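Long-range contacts in HcgC (Methanococcus maripaludis S2, PDB 5O4J), which probably transfers a methyl group from S-adenosylmethionine to a carbon of a pyridinol precursor, a step in building the iron-guanylylpyridinol cofactor of [Fe]-hydrogenase: residues D20-V25 against T179-I184; Q44-G49 against T102-D107; A50-S55 against S175-L180. All blocks are in the same frame, centred on the assembly; numbering follows the deposited sequence. Where two conformers were deposited one is given.

Contact 1: residues D20-V25 against T179-I184; sequences DIVSDV and TLVVDI. With PJL ((3~{E})-3-[(~{E})-3-oxidanylprop-2-enoyl]iminopropanoic acid), chain H.
One methyl group, CG2 of Ile21, is shared between two residues of the facing helix: it lies 3.9 Å from CG2 of Val181 and 3.8 Å from CD1 of Ile184. This is helix-on-helix packing in a Rossmann-like methyltransferase, between parts of helices 18-37 and 177-193, and no hydrogen bond crosses it. The local axes approach to 9.6 Å and run at 126°, so the two helices diverge quickly and a few branched aliphatic residues make the whole contact. Ile21 can reach both partners because, at chi1 -51°, its CG1 points opposite its own carbonyl carbon and its short branch CG2 opposite its amide nitrogen, leaving CG2 turned to the facing helix. Ile21 and Ile184 lie side by side, pointing opposite ways, while Val22 crosses Val181 at a slant, bringing CG2 of Val22 within 3.8 Å of CG2 of Val181. Beta-branched valine and isoleucine suit this place: their methyls fork close to the backbone and fill a narrow seam without long flexible chains. Around the seam, Ile250 of helix 239-251 packs against both Ile21 and Ile184, and Leu180 reaches on to Thr165 and Arg167. On another side of the same first turn of helix 177-193, Thr179 binds the PJL carboxylate. O13 of that group accepts two bonds, one from Thr179 N at 3.0 Å and one from Thr179 OG1 at 2.7 Å, close to the helix N terminus, where the helix dipole would probably favour a negative charge. Thr179 OG1 is also bonded to Thr174. One turn further along helix 18-37 from Ile21, Val25 closes the apolar seam by putting its CG1 4.0 Å from CD1 of Leu180.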
loop_
_atom_site.group_PDB
_atom_site.type_symbol
_atom_site.label_atom_id
_atom_site.label_comp_id
_atom_site.label_asym_id
_atom_site.label_seq_id
_atom_site.Cartn_x
_atom_site.Cartn_y
_atom_site.Cartn_z
ATOM N N ASP A 20 15.076 19.208 -7.511
ATOM C CA ASP A 20 16.076 18.619 -6.627
ATOM C C ASP A 20 16.062 17.100 -6.711
ATOM O O ASP A 20 17.115 16.461 -6.635
ATOM C CB ASP A 20 15.837 19.067 -5.178
ATOM C CG ASP A 20 15.948 20.565 -4.993
ATOM O OD1 ASP A 20 16.802 21.199 -5.643
ATOM O OD2 ASP A 20 15.175 21.122 -4.178
ATOM N N ILE A 21 14.872 16.508 -6.822
ATOM C CA ILE A 21 14.759 15.062 -6.995
ATOM C C ILE A 21 15.291 14.656 -8.358
ATOM O O ILE A 21 15.996 13.649 -8.492
ATOM C CB ILE A 21 13.296 14.619 -6.804
ATOM C CG1 ILE A 21 12.733 15.181 -5.497
ATOM C CG2 ILE A 21 13.204 13.102 -6.825
ATOM C CD1 ILE A 21 11.273 14.846 -5.238
ATOM N N VAL A 22 14.937 15.412 -9.398
ATOM C CA VAL A 22 15.501 15.163 -10.724
ATOM C C VAL A 22 17.020 15.170 -10.641
ATOM O O VAL A 22 17.699 14.233 -11.092
ATOM C CB VAL A 22 14.987 16.215 -11.721
ATOM C CG1 VAL A 22 15.700 16.080 -13.081
ATOM C CG2 VAL A 22 13.487 16.093 -11.886
ATOM N N SER A 23 17.569 16.229 -10.040
ATOM C CA SER A 23 19.016 16.378 -9.933
ATOM C C SER A 23 19.652 15.165 -9.268
ATOM O O SER A 23 20.652 14.626 -9.754
ATOM C CB SER A 23 19.342 17.653 -9.148
ATOM O OG SER A 23 20.738 17.842 -9.029
ATOM N N ASP A 24 19.090 14.728 -8.138
ATOM C CA ASP A 24 19.675 13.595 -7.422
ATOM C C ASP A 24 19.665 12.338 -8.286
ATOM O O ASP A 24 20.664 11.614 -8.347
ATOM C CB ASP A 24 18.933 13.354 -6.109
ATOM C CG ASP A 24 19.117 14.490 -5.112
ATOM O OD1 ASP A 24 20.061 15.293 -5.287
ATOM O OD2 ASP A 24 18.319 14.583 -4.154
ATOM N N VAL A 25 18.568 12.088 -9.003
ATOM C CA VAL A 25 18.485 10.898 -9.849
ATOM C C VAL A 25 19.472 10.988 -11.007
ATOM O O VAL A 25 20.199 10.031 -11.289
ATOM C CB VAL A 25 17.051 10.686 -10.363
ATOM C CG1 VAL A 25 17.024 9.602 -11.436
ATOM C CG2 VAL A 25 16.129 10.328 -9.198
ATOM N N THR A 179 9.758 8.846 -14.350
ATOM C CA THR A 179 9.050 7.791 -13.619
ATOM C C THR A 179 9.521 7.718 -12.171
ATOM O O THR A 179 8.711 7.634 -11.235
ATOM C CB THR A 179 9.265 6.427 -14.292
ATOM O OG1 THR A 179 8.715 6.419 -15.609
ATOM C CG2 THR A 179 8.629 5.292 -13.485
ATOM N N LEU A 180 10.835 7.718 -11.979
ATOM C CA LEU A 180 11.391 7.597 -10.639
ATOM C C LEU A 180 11.007 8.790 -9.774
ATOM O O LEU A 180 10.672 8.622 -8.596
ATOM C CB LEU A 180 12.904 7.449 -10.715
ATOM C CG LEU A 180 13.383 6.152 -11.365
ATOM C CD1 LEU A 180 14.867 6.241 -11.680
ATOM C CD2 LEU A 180 13.071 4.965 -10.469
ATOM N N VAL A 181 11.047 9.998 -10.341
ATOM C CA VAL A 181 10.666 11.198 -9.594
ATOM C C VAL A 181 9.205 11.109 -9.164
ATOM O O VAL A 181 8.860 11.367 -8.003
ATOM C CB VAL A 181 10.940 12.454 -10.439
ATOM C CG1 VAL A 181 10.295 13.697 -9.832
ATOM C CG2 VAL A 181 12.441 12.653 -10.620
ATOM N N VAL A 182 8.327 10.735 -10.094
ATOM C CA VAL A 182 6.907 10.578 -9.787
ATOM C C VAL A 182 6.719 9.572 -8.659
ATOM O O VAL A 182 5.997 9.819 -7.690
ATOM C CB VAL A 182 6.144 10.148 -11.057
ATOM C CG1 VAL A 182 4.720 9.704 -10.723
ATOM C CG2 VAL A 182 6.132 11.288 -12.062
ATOM N N ASP A 183 7.367 8.422 -8.768
ATOM C CA ASP A 183 7.154 7.369 -7.784
ATOM C C ASP A 183 7.736 7.746 -6.422
ATOM O O ASP A 183 7.164 7.407 -5.383
ATOM C CB ASP A 183 7.750 6.067 -8.300
ATOM C CG ASP A 183 6.959 5.475 -9.441
ATOM O OD1 ASP A 183 5.818 5.921 -9.713
ATOM O OD2 ASP A 183 7.483 4.536 -10.073
ATOM N N ILE A 184 8.885 8.426 -6.409
ATOM C CA ILE A 184 9.439 8.953 -5.167
ATOM C C ILE A 184 8.422 9.854 -4.487
ATOM O O ILE A 184 8.172 9.751 -3.279
ATOM C CB ILE A 184 10.754 9.706 -5.450
ATOM C CG1 ILE A 184 11.868 8.715 -5.774
ATOM C CG2 ILE A 184 11.165 10.590 -4.260
ATOM C CD1 ILE A 184 13.071 9.354 -6.453
HETATM O O14 PJL H . 10.597 9.154 -19.058
HETATM C C12 PJL H . 10.106 8.201 -18.378
HETATM O O13 PJL H . 10.303 8.037 -17.158
HETATM C C10 PJL H . 9.214 7.144 -18.992
HETATM C C4 PJL H . 9.603 6.780 -20.400
HETATM N N5 PJL H . 9.210 7.453 -21.390
HETATM C C6 PJL H . 9.519 7.150 -22.667
HETATM O O8 PJL H . 8.771 7.452 -23.584
HETATM C C7 PJL H . 10.770 6.430 -23.013
HETATM C C2 PJL H . 11.624 6.029 -22.076
HETATM O O1 PJL H . 12.734 5.381 -22.340
#

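Contact 2: residues Q44-G49 against T102-D107; sequences QAIVFG and TSINPD
The side-chain nitrogen NE2 of Gln44 is gripped by two acceptors, Ser103 O at 2.8 Å and, from the neighbouring strand 65-72, the carboxylate of Glu67. The contact belongs to the parallel part of the mixed sheet of the Rossmann-like fold: Gln44 lies near the start of strand 42-48, and residues 102-107 form the loop that leads from helix 91-99 into the adjacent parallel strand 108-111. The bond to Ser103 is nearly straight, 169° at the hydrogen, and lies close to the plane of the Gln44 amide. The other end of that amide works too, since OE1 accepts the Asn105 N-H at 2.7 Å in the carbonyl plane. Extended through chi1 and chi2, the glutamine reaches from the strand to the loop and offers it one donor and one acceptor, which is why an amide suits this buried position. With an alanine here, the Ser103 carbonyl and the Asn105 amide would probably both be left without their mate, and the loop would be freer to shift. Asp107 works the other way round, a loop side chain binding the strand backbone. Its OD1 takes the Gln44 N-H at 2.9 Å, on the syn side and 24° out of the carboxylate plane, while its OD2 takes the N-H of Lys43; a single carboxylate thus holds two consecutive amides. Its chi1 of 47° sets the group between its own N and carbonyl carbon, which brings OD1 up to Gln44 N. A weak backbone bond runs from Asp107 N to Gln44 O at 3.0 Å, just before the regular pairing of Ile46 with Leu108 and Ile110. An adjoining apolar patch suits aliphatic side chains: Ile46 CD1 sits 3.7 Å from Ile104 CG2 and 3.7 Å from Pro106 CG.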
loop_
_atom_site.group_PDB
_atom_site.type_symbol
_atom_site.label_atom_id
_atom_site.label_comp_id
_atom_site.label_asym_id
_atom_site.label_seq_id
_atom_site.Cartn_x
_atom_site.Cartn_y
_atom_site.Cartn_z
ATOM N N GLN A 44 35.792 11.540 -28.643
ATOM C CA GLN A 44 34.475 12.007 -29.054
ATOM C C GLN A 44 33.400 11.102 -28.479
ATOM O O GLN A 44 33.343 9.911 -28.799
ATOM C CB GLN A 44 34.378 12.049 -30.575
ATOM C CG GLN A 44 33.043 12.547 -31.092
ATOM C CD GLN A 44 32.960 12.479 -32.594
ATOM O OE1 GLN A 44 32.765 11.411 -33.166
ATOM N NE2 GLN A 44 33.137 13.621 -33.246
ATOM N N ALA A 45 32.538 11.676 -27.649
ATOM C CA ALA A 45 31.409 10.964 -27.076
ATOM C C ALA A 45 30.131 11.459 -27.729
ATOM O O ALA A 45 29.943 12.667 -27.902
ATOM C CB ALA A 45 31.335 11.168 -25.563
ATOM N N ILE A 46 29.262 10.527 -28.105
ATOM C CA ILE A 46 27.938 10.853 -28.619
ATOM C C ILE A 46 26.904 10.258 -27.675
ATOM O O ILE A 46 26.946 9.060 -27.369
ATOM C CB ILE A 46 27.741 10.352 -30.060
ATOM C CG1 ILE A 46 28.653 11.162 -30.985
ATOM C CG2 ILE A 46 26.271 10.484 -30.479
ATOM C CD1 ILE A 46 28.430 10.955 -32.468
ATOM N N VAL A 47 26.000 11.106 -27.199
ATOM C CA VAL A 47 24.942 10.729 -26.272
ATOM C C VAL A 47 23.614 10.935 -26.985
ATOM O O VAL A 47 23.308 12.054 -27.420
ATOM C CB VAL A 47 25.006 11.560 -24.983
ATOM C CG1 VAL A 47 23.874 11.180 -24.034
ATOM C CG2 VAL A 47 26.365 11.400 -24.322
ATOM N N PHE A 48 22.831 9.863 -27.106
ATOM C CA PHE A 48 21.499 9.932 -27.699
ATOM C C PHE A 48 20.466 10.124 -26.595
ATOM O O PHE A 48 20.409 9.332 -25.646
ATOM C CB PHE A 48 21.180 8.666 -28.498
ATOM C CG PHE A 48 22.002 8.501 -29.738
ATOM C CD1 PHE A 48 21.604 9.070 -30.932
ATOM C CD2 PHE A 48 23.169 7.758 -29.711
ATOM C CE1 PHE A 48 22.360 8.919 -32.077
ATOM C CE2 PHE A 48 23.927 7.600 -30.854
ATOM C CZ PHE A 48 23.521 8.175 -32.035
ATOM N N GLY A 49 19.651 11.173 -26.722
ATOM C CA GLY A 49 18.574 11.432 -25.788
ATOM C C GLY A 49 18.902 12.527 -24.795
ATOM O O GLY A 49 19.556 12.280 -23.782
ATOM N N THR A 102 33.740 13.128 -42.279
ATOM C CA THR A 102 34.486 12.233 -41.411
ATOM C C THR A 102 34.475 12.697 -39.962
ATOM O O THR A 102 35.114 12.063 -39.115
ATOM C CB THR A 102 35.933 12.106 -41.909
ATOM O OG1 THR A 102 36.561 13.392 -41.893
ATOM C CG2 THR A 102 35.953 11.557 -43.333
ATOM N N SER A 103 33.768 13.788 -39.658
ATOM C CA SER A 103 33.823 14.397 -38.335
ATOM C C SER A 103 33.152 13.560 -37.252
ATOM O O SER A 103 33.385 13.822 -36.068
ATOM C CB SER A 103 33.161 15.774 -38.380
ATOM O OG SER A 103 31.777 15.649 -38.667
ATOM N N ILE A 104 32.324 12.583 -37.613
ATOM C CA ILE A 104 31.599 11.773 -36.636
ATOM C C ILE A 104 32.222 10.384 -36.620
ATOM O O ILE A 104 32.058 9.603 -37.564
ATOM C CB ILE A 104 30.096 11.714 -36.941
ATOM C CG1 ILE A 104 29.475 13.114 -36.816
ATOM C CG2 ILE A 104 29.392 10.717 -36.015
ATOM C CD1 ILE A 104 29.675 13.779 -35.454
ATOM N N ASN A 105 32.930 10.077 -35.541
ATOM C CA ASN A 105 33.544 8.771 -35.344
ATOM C C ASN A 105 33.758 8.574 -33.850
ATOM O O ASN A 105 34.903 8.548 -33.381
ATOM C CB ASN A 105 34.872 8.662 -36.096
ATOM C CG ASN A 105 35.452 7.265 -36.045
ATOM O OD1 ASN A 105 34.725 6.289 -35.862
ATOM N ND2 ASN A 105 36.767 7.162 -36.190
ATOM N N PRO A 106 32.685 8.442 -33.074
ATOM C CA PRO A 106 32.827 8.449 -31.613
ATOM C C PRO A 106 33.510 7.192 -31.098
ATOM O O PRO A 106 33.296 6.090 -31.610
ATOM C CB PRO A 106 31.379 8.531 -31.124
ATOM C CG PRO A 106 30.587 7.898 -32.217
ATOM C CD PRO A 106 31.283 8.281 -33.494
ATOM N N ASP A 107 34.345 7.367 -30.073
ATOM C CA ASP A 107 34.875 6.226 -29.343
ATOM C C ASP A 107 34.077 5.925 -28.080
ATOM O O ASP A 107 34.335 4.907 -27.430
ATOM C CB ASP A 107 36.371 6.426 -29.025
ATOM C CG ASP A 107 36.694 7.795 -28.449
ATOM O OD1 ASP A 107 35.797 8.651 -28.338
ATOM O OD2 ASP A 107 37.884 8.019 -28.146
#

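Contact 3: residues A50-S55 against S175-L180; sequences AYLSGS and SGTMTL. With SAH (S-adenosyl-L-homocysteine), chain E; PJL ((3~{E})-3-[(~{E})-3-oxidanylprop-2-enoyl]iminopropanoic acid), chain H.
Hydroxyl to hydroxyl, Ser53 and Thr177 join the two segments through a short hydrogen bond, OG to OG1 at 2.6 Å. Thr177 OG1 is also hydrogen-bonded to Lys29 NZ; small hydroxyl side chains suit this place because they bring the two backbones close and can both give and accept a bond. The second kind of interaction is backbone to ligand. Residues 50-55 follow the first strand of the Rossmann-like sheet, where such folds characteristically bind their cofactor, and residues 175-180 open helix 177-193. The carboxylate of S-adenosyl-L-homocysteine bridges them: its O accepts Leu52 N at 2.9 Å and Ser53 N at 3.3 Å, while OXT accepts Thr177 N at 2.8 Å. A cis peptide before Leu52 helps shape the loop that presents the first two amides. A CB on Gly176, the N-cap residue of the helix, would run into O13 of the bound PJL, so glycine suits the place. The third kind is apolar. Leu52 CD2 packs 3.8 Å from Thr177 CG2, the two side chains crossing at about a right angle, and lies 4.0 Å from CE of Met178. The methionine, bent at both chi2 (57°) and chi3 (55°), curls its CE to 3.5 Å from Tyr51 OH, a fit that its flexible thioether chain makes possible. Leu52 CB lies over one face of the Tyr51 ring, 3.7 Å above its centre, and the sulfur of the ligand lies at the ring edge. Phe213 adds an edge-to-face partner and Ile5 of the second subunit packs on the same tyrosine. The ligand carboxylate is thus gripped by three main-chain N-H groups, which is likely to fix it and help place the sulfur, the atom that carries the methyl group in S-adenosylmethionine.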
loop_
_atom_site.group_PDB
_atom_site.type_symbol
_atom_site.label_atom_id
_atom_site.label_comp_id
_atom_site.label_asym_id
_atom_site.label_seq_id
_atom_site.Cartn_x
_atom_site.Cartn_y
_atom_site.Cartn_z
ATOM N N ALA A 50 18.461 13.749 -25.091
ATOM C CA ALA A 50 18.777 14.894 -24.238
ATOM C C ALA A 50 17.916 14.910 -22.981
ATOM O O ALA A 50 18.390 15.272 -21.899
ATOM C CB ALA A 50 18.602 16.194 -25.021
ATOM N N TYR A 51 16.650 14.532 -23.109
ATOM C CA TYR A 51 15.727 14.517 -21.988
ATOM C C TYR A 51 15.726 13.126 -21.357
ATOM O O TYR A 51 15.801 12.142 -22.100
ATOM C CB TYR A 51 14.334 14.905 -22.480
ATOM C CG TYR A 51 13.203 14.632 -21.514
ATOM C CD1 TYR A 51 12.630 13.377 -21.433
ATOM C CD2 TYR A 51 12.684 15.642 -20.717
ATOM C CE1 TYR A 51 11.597 13.118 -20.572
ATOM C CE2 TYR A 51 11.635 15.397 -19.858
ATOM C CZ TYR A 51 11.096 14.132 -19.784
ATOM O OH TYR A 51 10.044 13.891 -18.916
ATOM N N LEU A 52 15.671 12.993 -20.026
ATOM C CA LEU A 52 15.751 14.065 -19.029
ATOM C C LEU A 52 17.145 14.085 -18.385
ATOM O O LEU A 52 17.638 15.138 -18.005
ATOM C CB LEU A 52 14.667 13.864 -17.974
ATOM C CG LEU A 52 14.591 14.827 -16.798
ATOM C CD1 LEU A 52 14.625 16.284 -17.254
ATOM C CD2 LEU A 52 13.328 14.559 -15.974
ATOM N N SER A 53 17.776 12.920 -18.251
ATOM C CA SER A 53 19.108 12.849 -17.647
ATOM C C SER A 53 20.231 13.092 -18.644
ATOM O O SER A 53 21.379 13.298 -18.221
ATOM C CB SER A 53 19.336 11.491 -16.967
ATOM O OG SER A 53 18.245 10.608 -17.129
ATOM N N GLY A 54 19.942 13.036 -19.948
ATOM C CA GLY A 54 20.995 13.155 -20.945
ATOM C C GLY A 54 21.800 14.438 -20.832
ATOM O O GLY A 54 23.021 14.427 -20.989
ATOM N N SER A 55 21.124 15.563 -20.598
ATOM C CA SER A 55 21.801 16.852 -20.534
ATOM C C SER A 55 22.931 16.832 -19.505
ATOM O O SER A 55 24.071 17.221 -19.801
ATOM C CB SER A 55 20.777 17.953 -20.224
ATOM O OG SER A 55 21.406 19.207 -20.099
ATOM N N SER A 175 12.983 2.786 -15.392
ATOM C CA SER A 175 14.161 3.457 -14.866
ATOM C C SER A 175 14.235 4.910 -15.291
ATOM O O SER A 175 15.254 5.566 -15.028
ATOM C CB SER A 175 15.405 2.741 -15.376
ATOM O OG SER A 175 15.371 2.754 -16.790
ATOM N N GLY A 176 13.225 5.394 -16.009
ATOM C CA GLY A 176 13.267 6.763 -16.494
ATOM C C GLY A 176 13.303 7.747 -15.339
ATOM O O GLY A 176 12.675 7.541 -14.298
ATOM N N THR A 177 14.049 8.835 -15.530
ATOM C CA THR A 177 14.147 9.854 -14.487
ATOM C C THR A 177 12.767 10.344 -14.061
ATOM O O THR A 177 12.475 10.425 -12.867
ATOM C CB THR A 177 15.023 11.002 -14.978
ATOM O OG1 THR A 177 16.301 10.470 -15.367
ATOM C CG2 THR A 177 15.240 12.051 -13.900
ATOM N N MET A 178 11.900 10.664 -15.031
ATOM C CA MET A 178 10.554 11.137 -14.713
ATOM C C MET A 178 9.776 10.107 -13.898
ATOM O O MET A 178 9.149 10.451 -12.891
ATOM C CB MET A 178 9.800 11.467 -16.001
ATOM C CG MET A 178 8.369 11.985 -15.789
ATOM S SD MET A 178 8.218 13.435 -14.747
ATOM C CE MET A 178 9.313 14.581 -15.582
ATOM N N THR A 179 9.758 8.846 -14.350
ATOM C CA THR A 179 9.050 7.791 -13.619
ATOM C C THR A 179 9.521 7.718 -12.171
ATOM O O THR A 179 8.711 7.634 -11.235
ATOM C CB THR A 179 9.265 6.427 -14.292
ATOM O OG1 THR A 179 8.715 6.419 -15.609
ATOM C CG2 THR A 179 8.629 5.292 -13.485
ATOM N N LEU A 180 10.835 7.718 -11.979
ATOM C CA LEU A 180 11.391 7.597 -10.639
ATOM C C LEU A 180 11.007 8.790 -9.774
ATOM O O LEU A 180 10.672 8.622 -8.596
ATOM C CB LEU A 180 12.904 7.449 -10.715
ATOM C CG LEU A 180 13.383 6.152 -11.365
ATOM C CD1 LEU A 180 14.867 6.241 -11.680
ATOM C CD2 LEU A 180 13.071 4.965 -10.469
HETATM N N SAH E . 15.807 7.321 -20.140
HETATM C CA SAH E . 15.696 8.810 -20.105
HETATM C CB SAH E . 14.418 9.244 -20.820
HETATM C CG SAH E . 14.578 9.192 -22.338
HETATM S SD SAH E . 13.151 9.829 -23.179
HETATM C C SAH E . 15.659 9.335 -18.698
HETATM O O SAH E . 15.541 10.573 -18.521
HETATM O OXT SAH E . 15.732 8.514 -17.775
HETATM C "C5'" SAH E . 13.664 9.728 -24.869
HETATM C "C4'" SAH E . 14.590 10.865 -25.286
HETATM O "O4'" SAH E . 15.315 10.452 -26.451
HETATM C "C3'" SAH E . 13.809 12.096 -25.702
HETATM O "O3'" SAH E . 14.574 13.293 -25.484
HETATM C "C2'" SAH E . 13.580 11.830 -27.170
HETATM O "O2'" SAH E . 13.273 12.994 -27.944
HETATM C "C1'" SAH E . 14.902 11.226 -27.582
HETATM N N9 SAH E . 14.812 10.301 -28.723
HETATM C C8 SAH E . 13.832 9.402 -28.965
HETATM N N7 SAH E . 14.120 8.706 -30.094
HETATM C C5 SAH E . 15.303 9.158 -30.553
HETATM C C6 SAH E . 16.188 8.851 -31.693
HETATM N N6 SAH E . 15.839 7.896 -32.585
HETATM N N1 SAH E . 17.331 9.556 -31.808
HETATM C C2 SAH E . 17.691 10.499 -30.925
HETATM N N3 SAH E . 16.937 10.838 -29.866
HETATM C C4 SAH E . 15.758 10.205 -29.644
HETATM O O14 PJL H . 10.597 9.154 -19.058
HETATM C C12 PJL H . 10.106 8.201 -18.378
HETATM O O13 PJL H . 10.303 8.037 -17.158
HETATM C C10 PJL H . 9.214 7.144 -18.992
HETATM C C4 PJL H . 9.603 6.780 -20.400
HETATM N N5 PJL H . 9.210 7.453 -21.390
HETATM C C6 PJL H . 9.519 7.150 -22.667
HETATM O O8 PJL H . 8.771 7.452 -23.584
HETATM C C7 PJL H . 10.770 6.430 -23.013
HETATM C C2 PJL H . 11.624 6.029 -22.076
HETATM O O1 PJL H . 12.734 5.381 -22.340
#

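How the contacts relate
All three contacts are largely buried, but contact 2 lies about 20 Å from the chain centre and has exposed loop residues at its edge, whereas contact 3 is almost at the centre and contact 1 close by. Contacts 1 and 3 share helix 177-193 and merge where Val22 and Val25 pack on Leu52 and Thr177; both also meet PJL and the second subunit. Contact 2 shares no helix with them and joins contact 3 only in sequence, at the end of strand 42-48. Chemistry follows place: aliphatic packing between helices in contact 1, polar bonding that fixes a loop to a strand in contact 2, and a ligand clamp of amides and hydroxyls in contact 3.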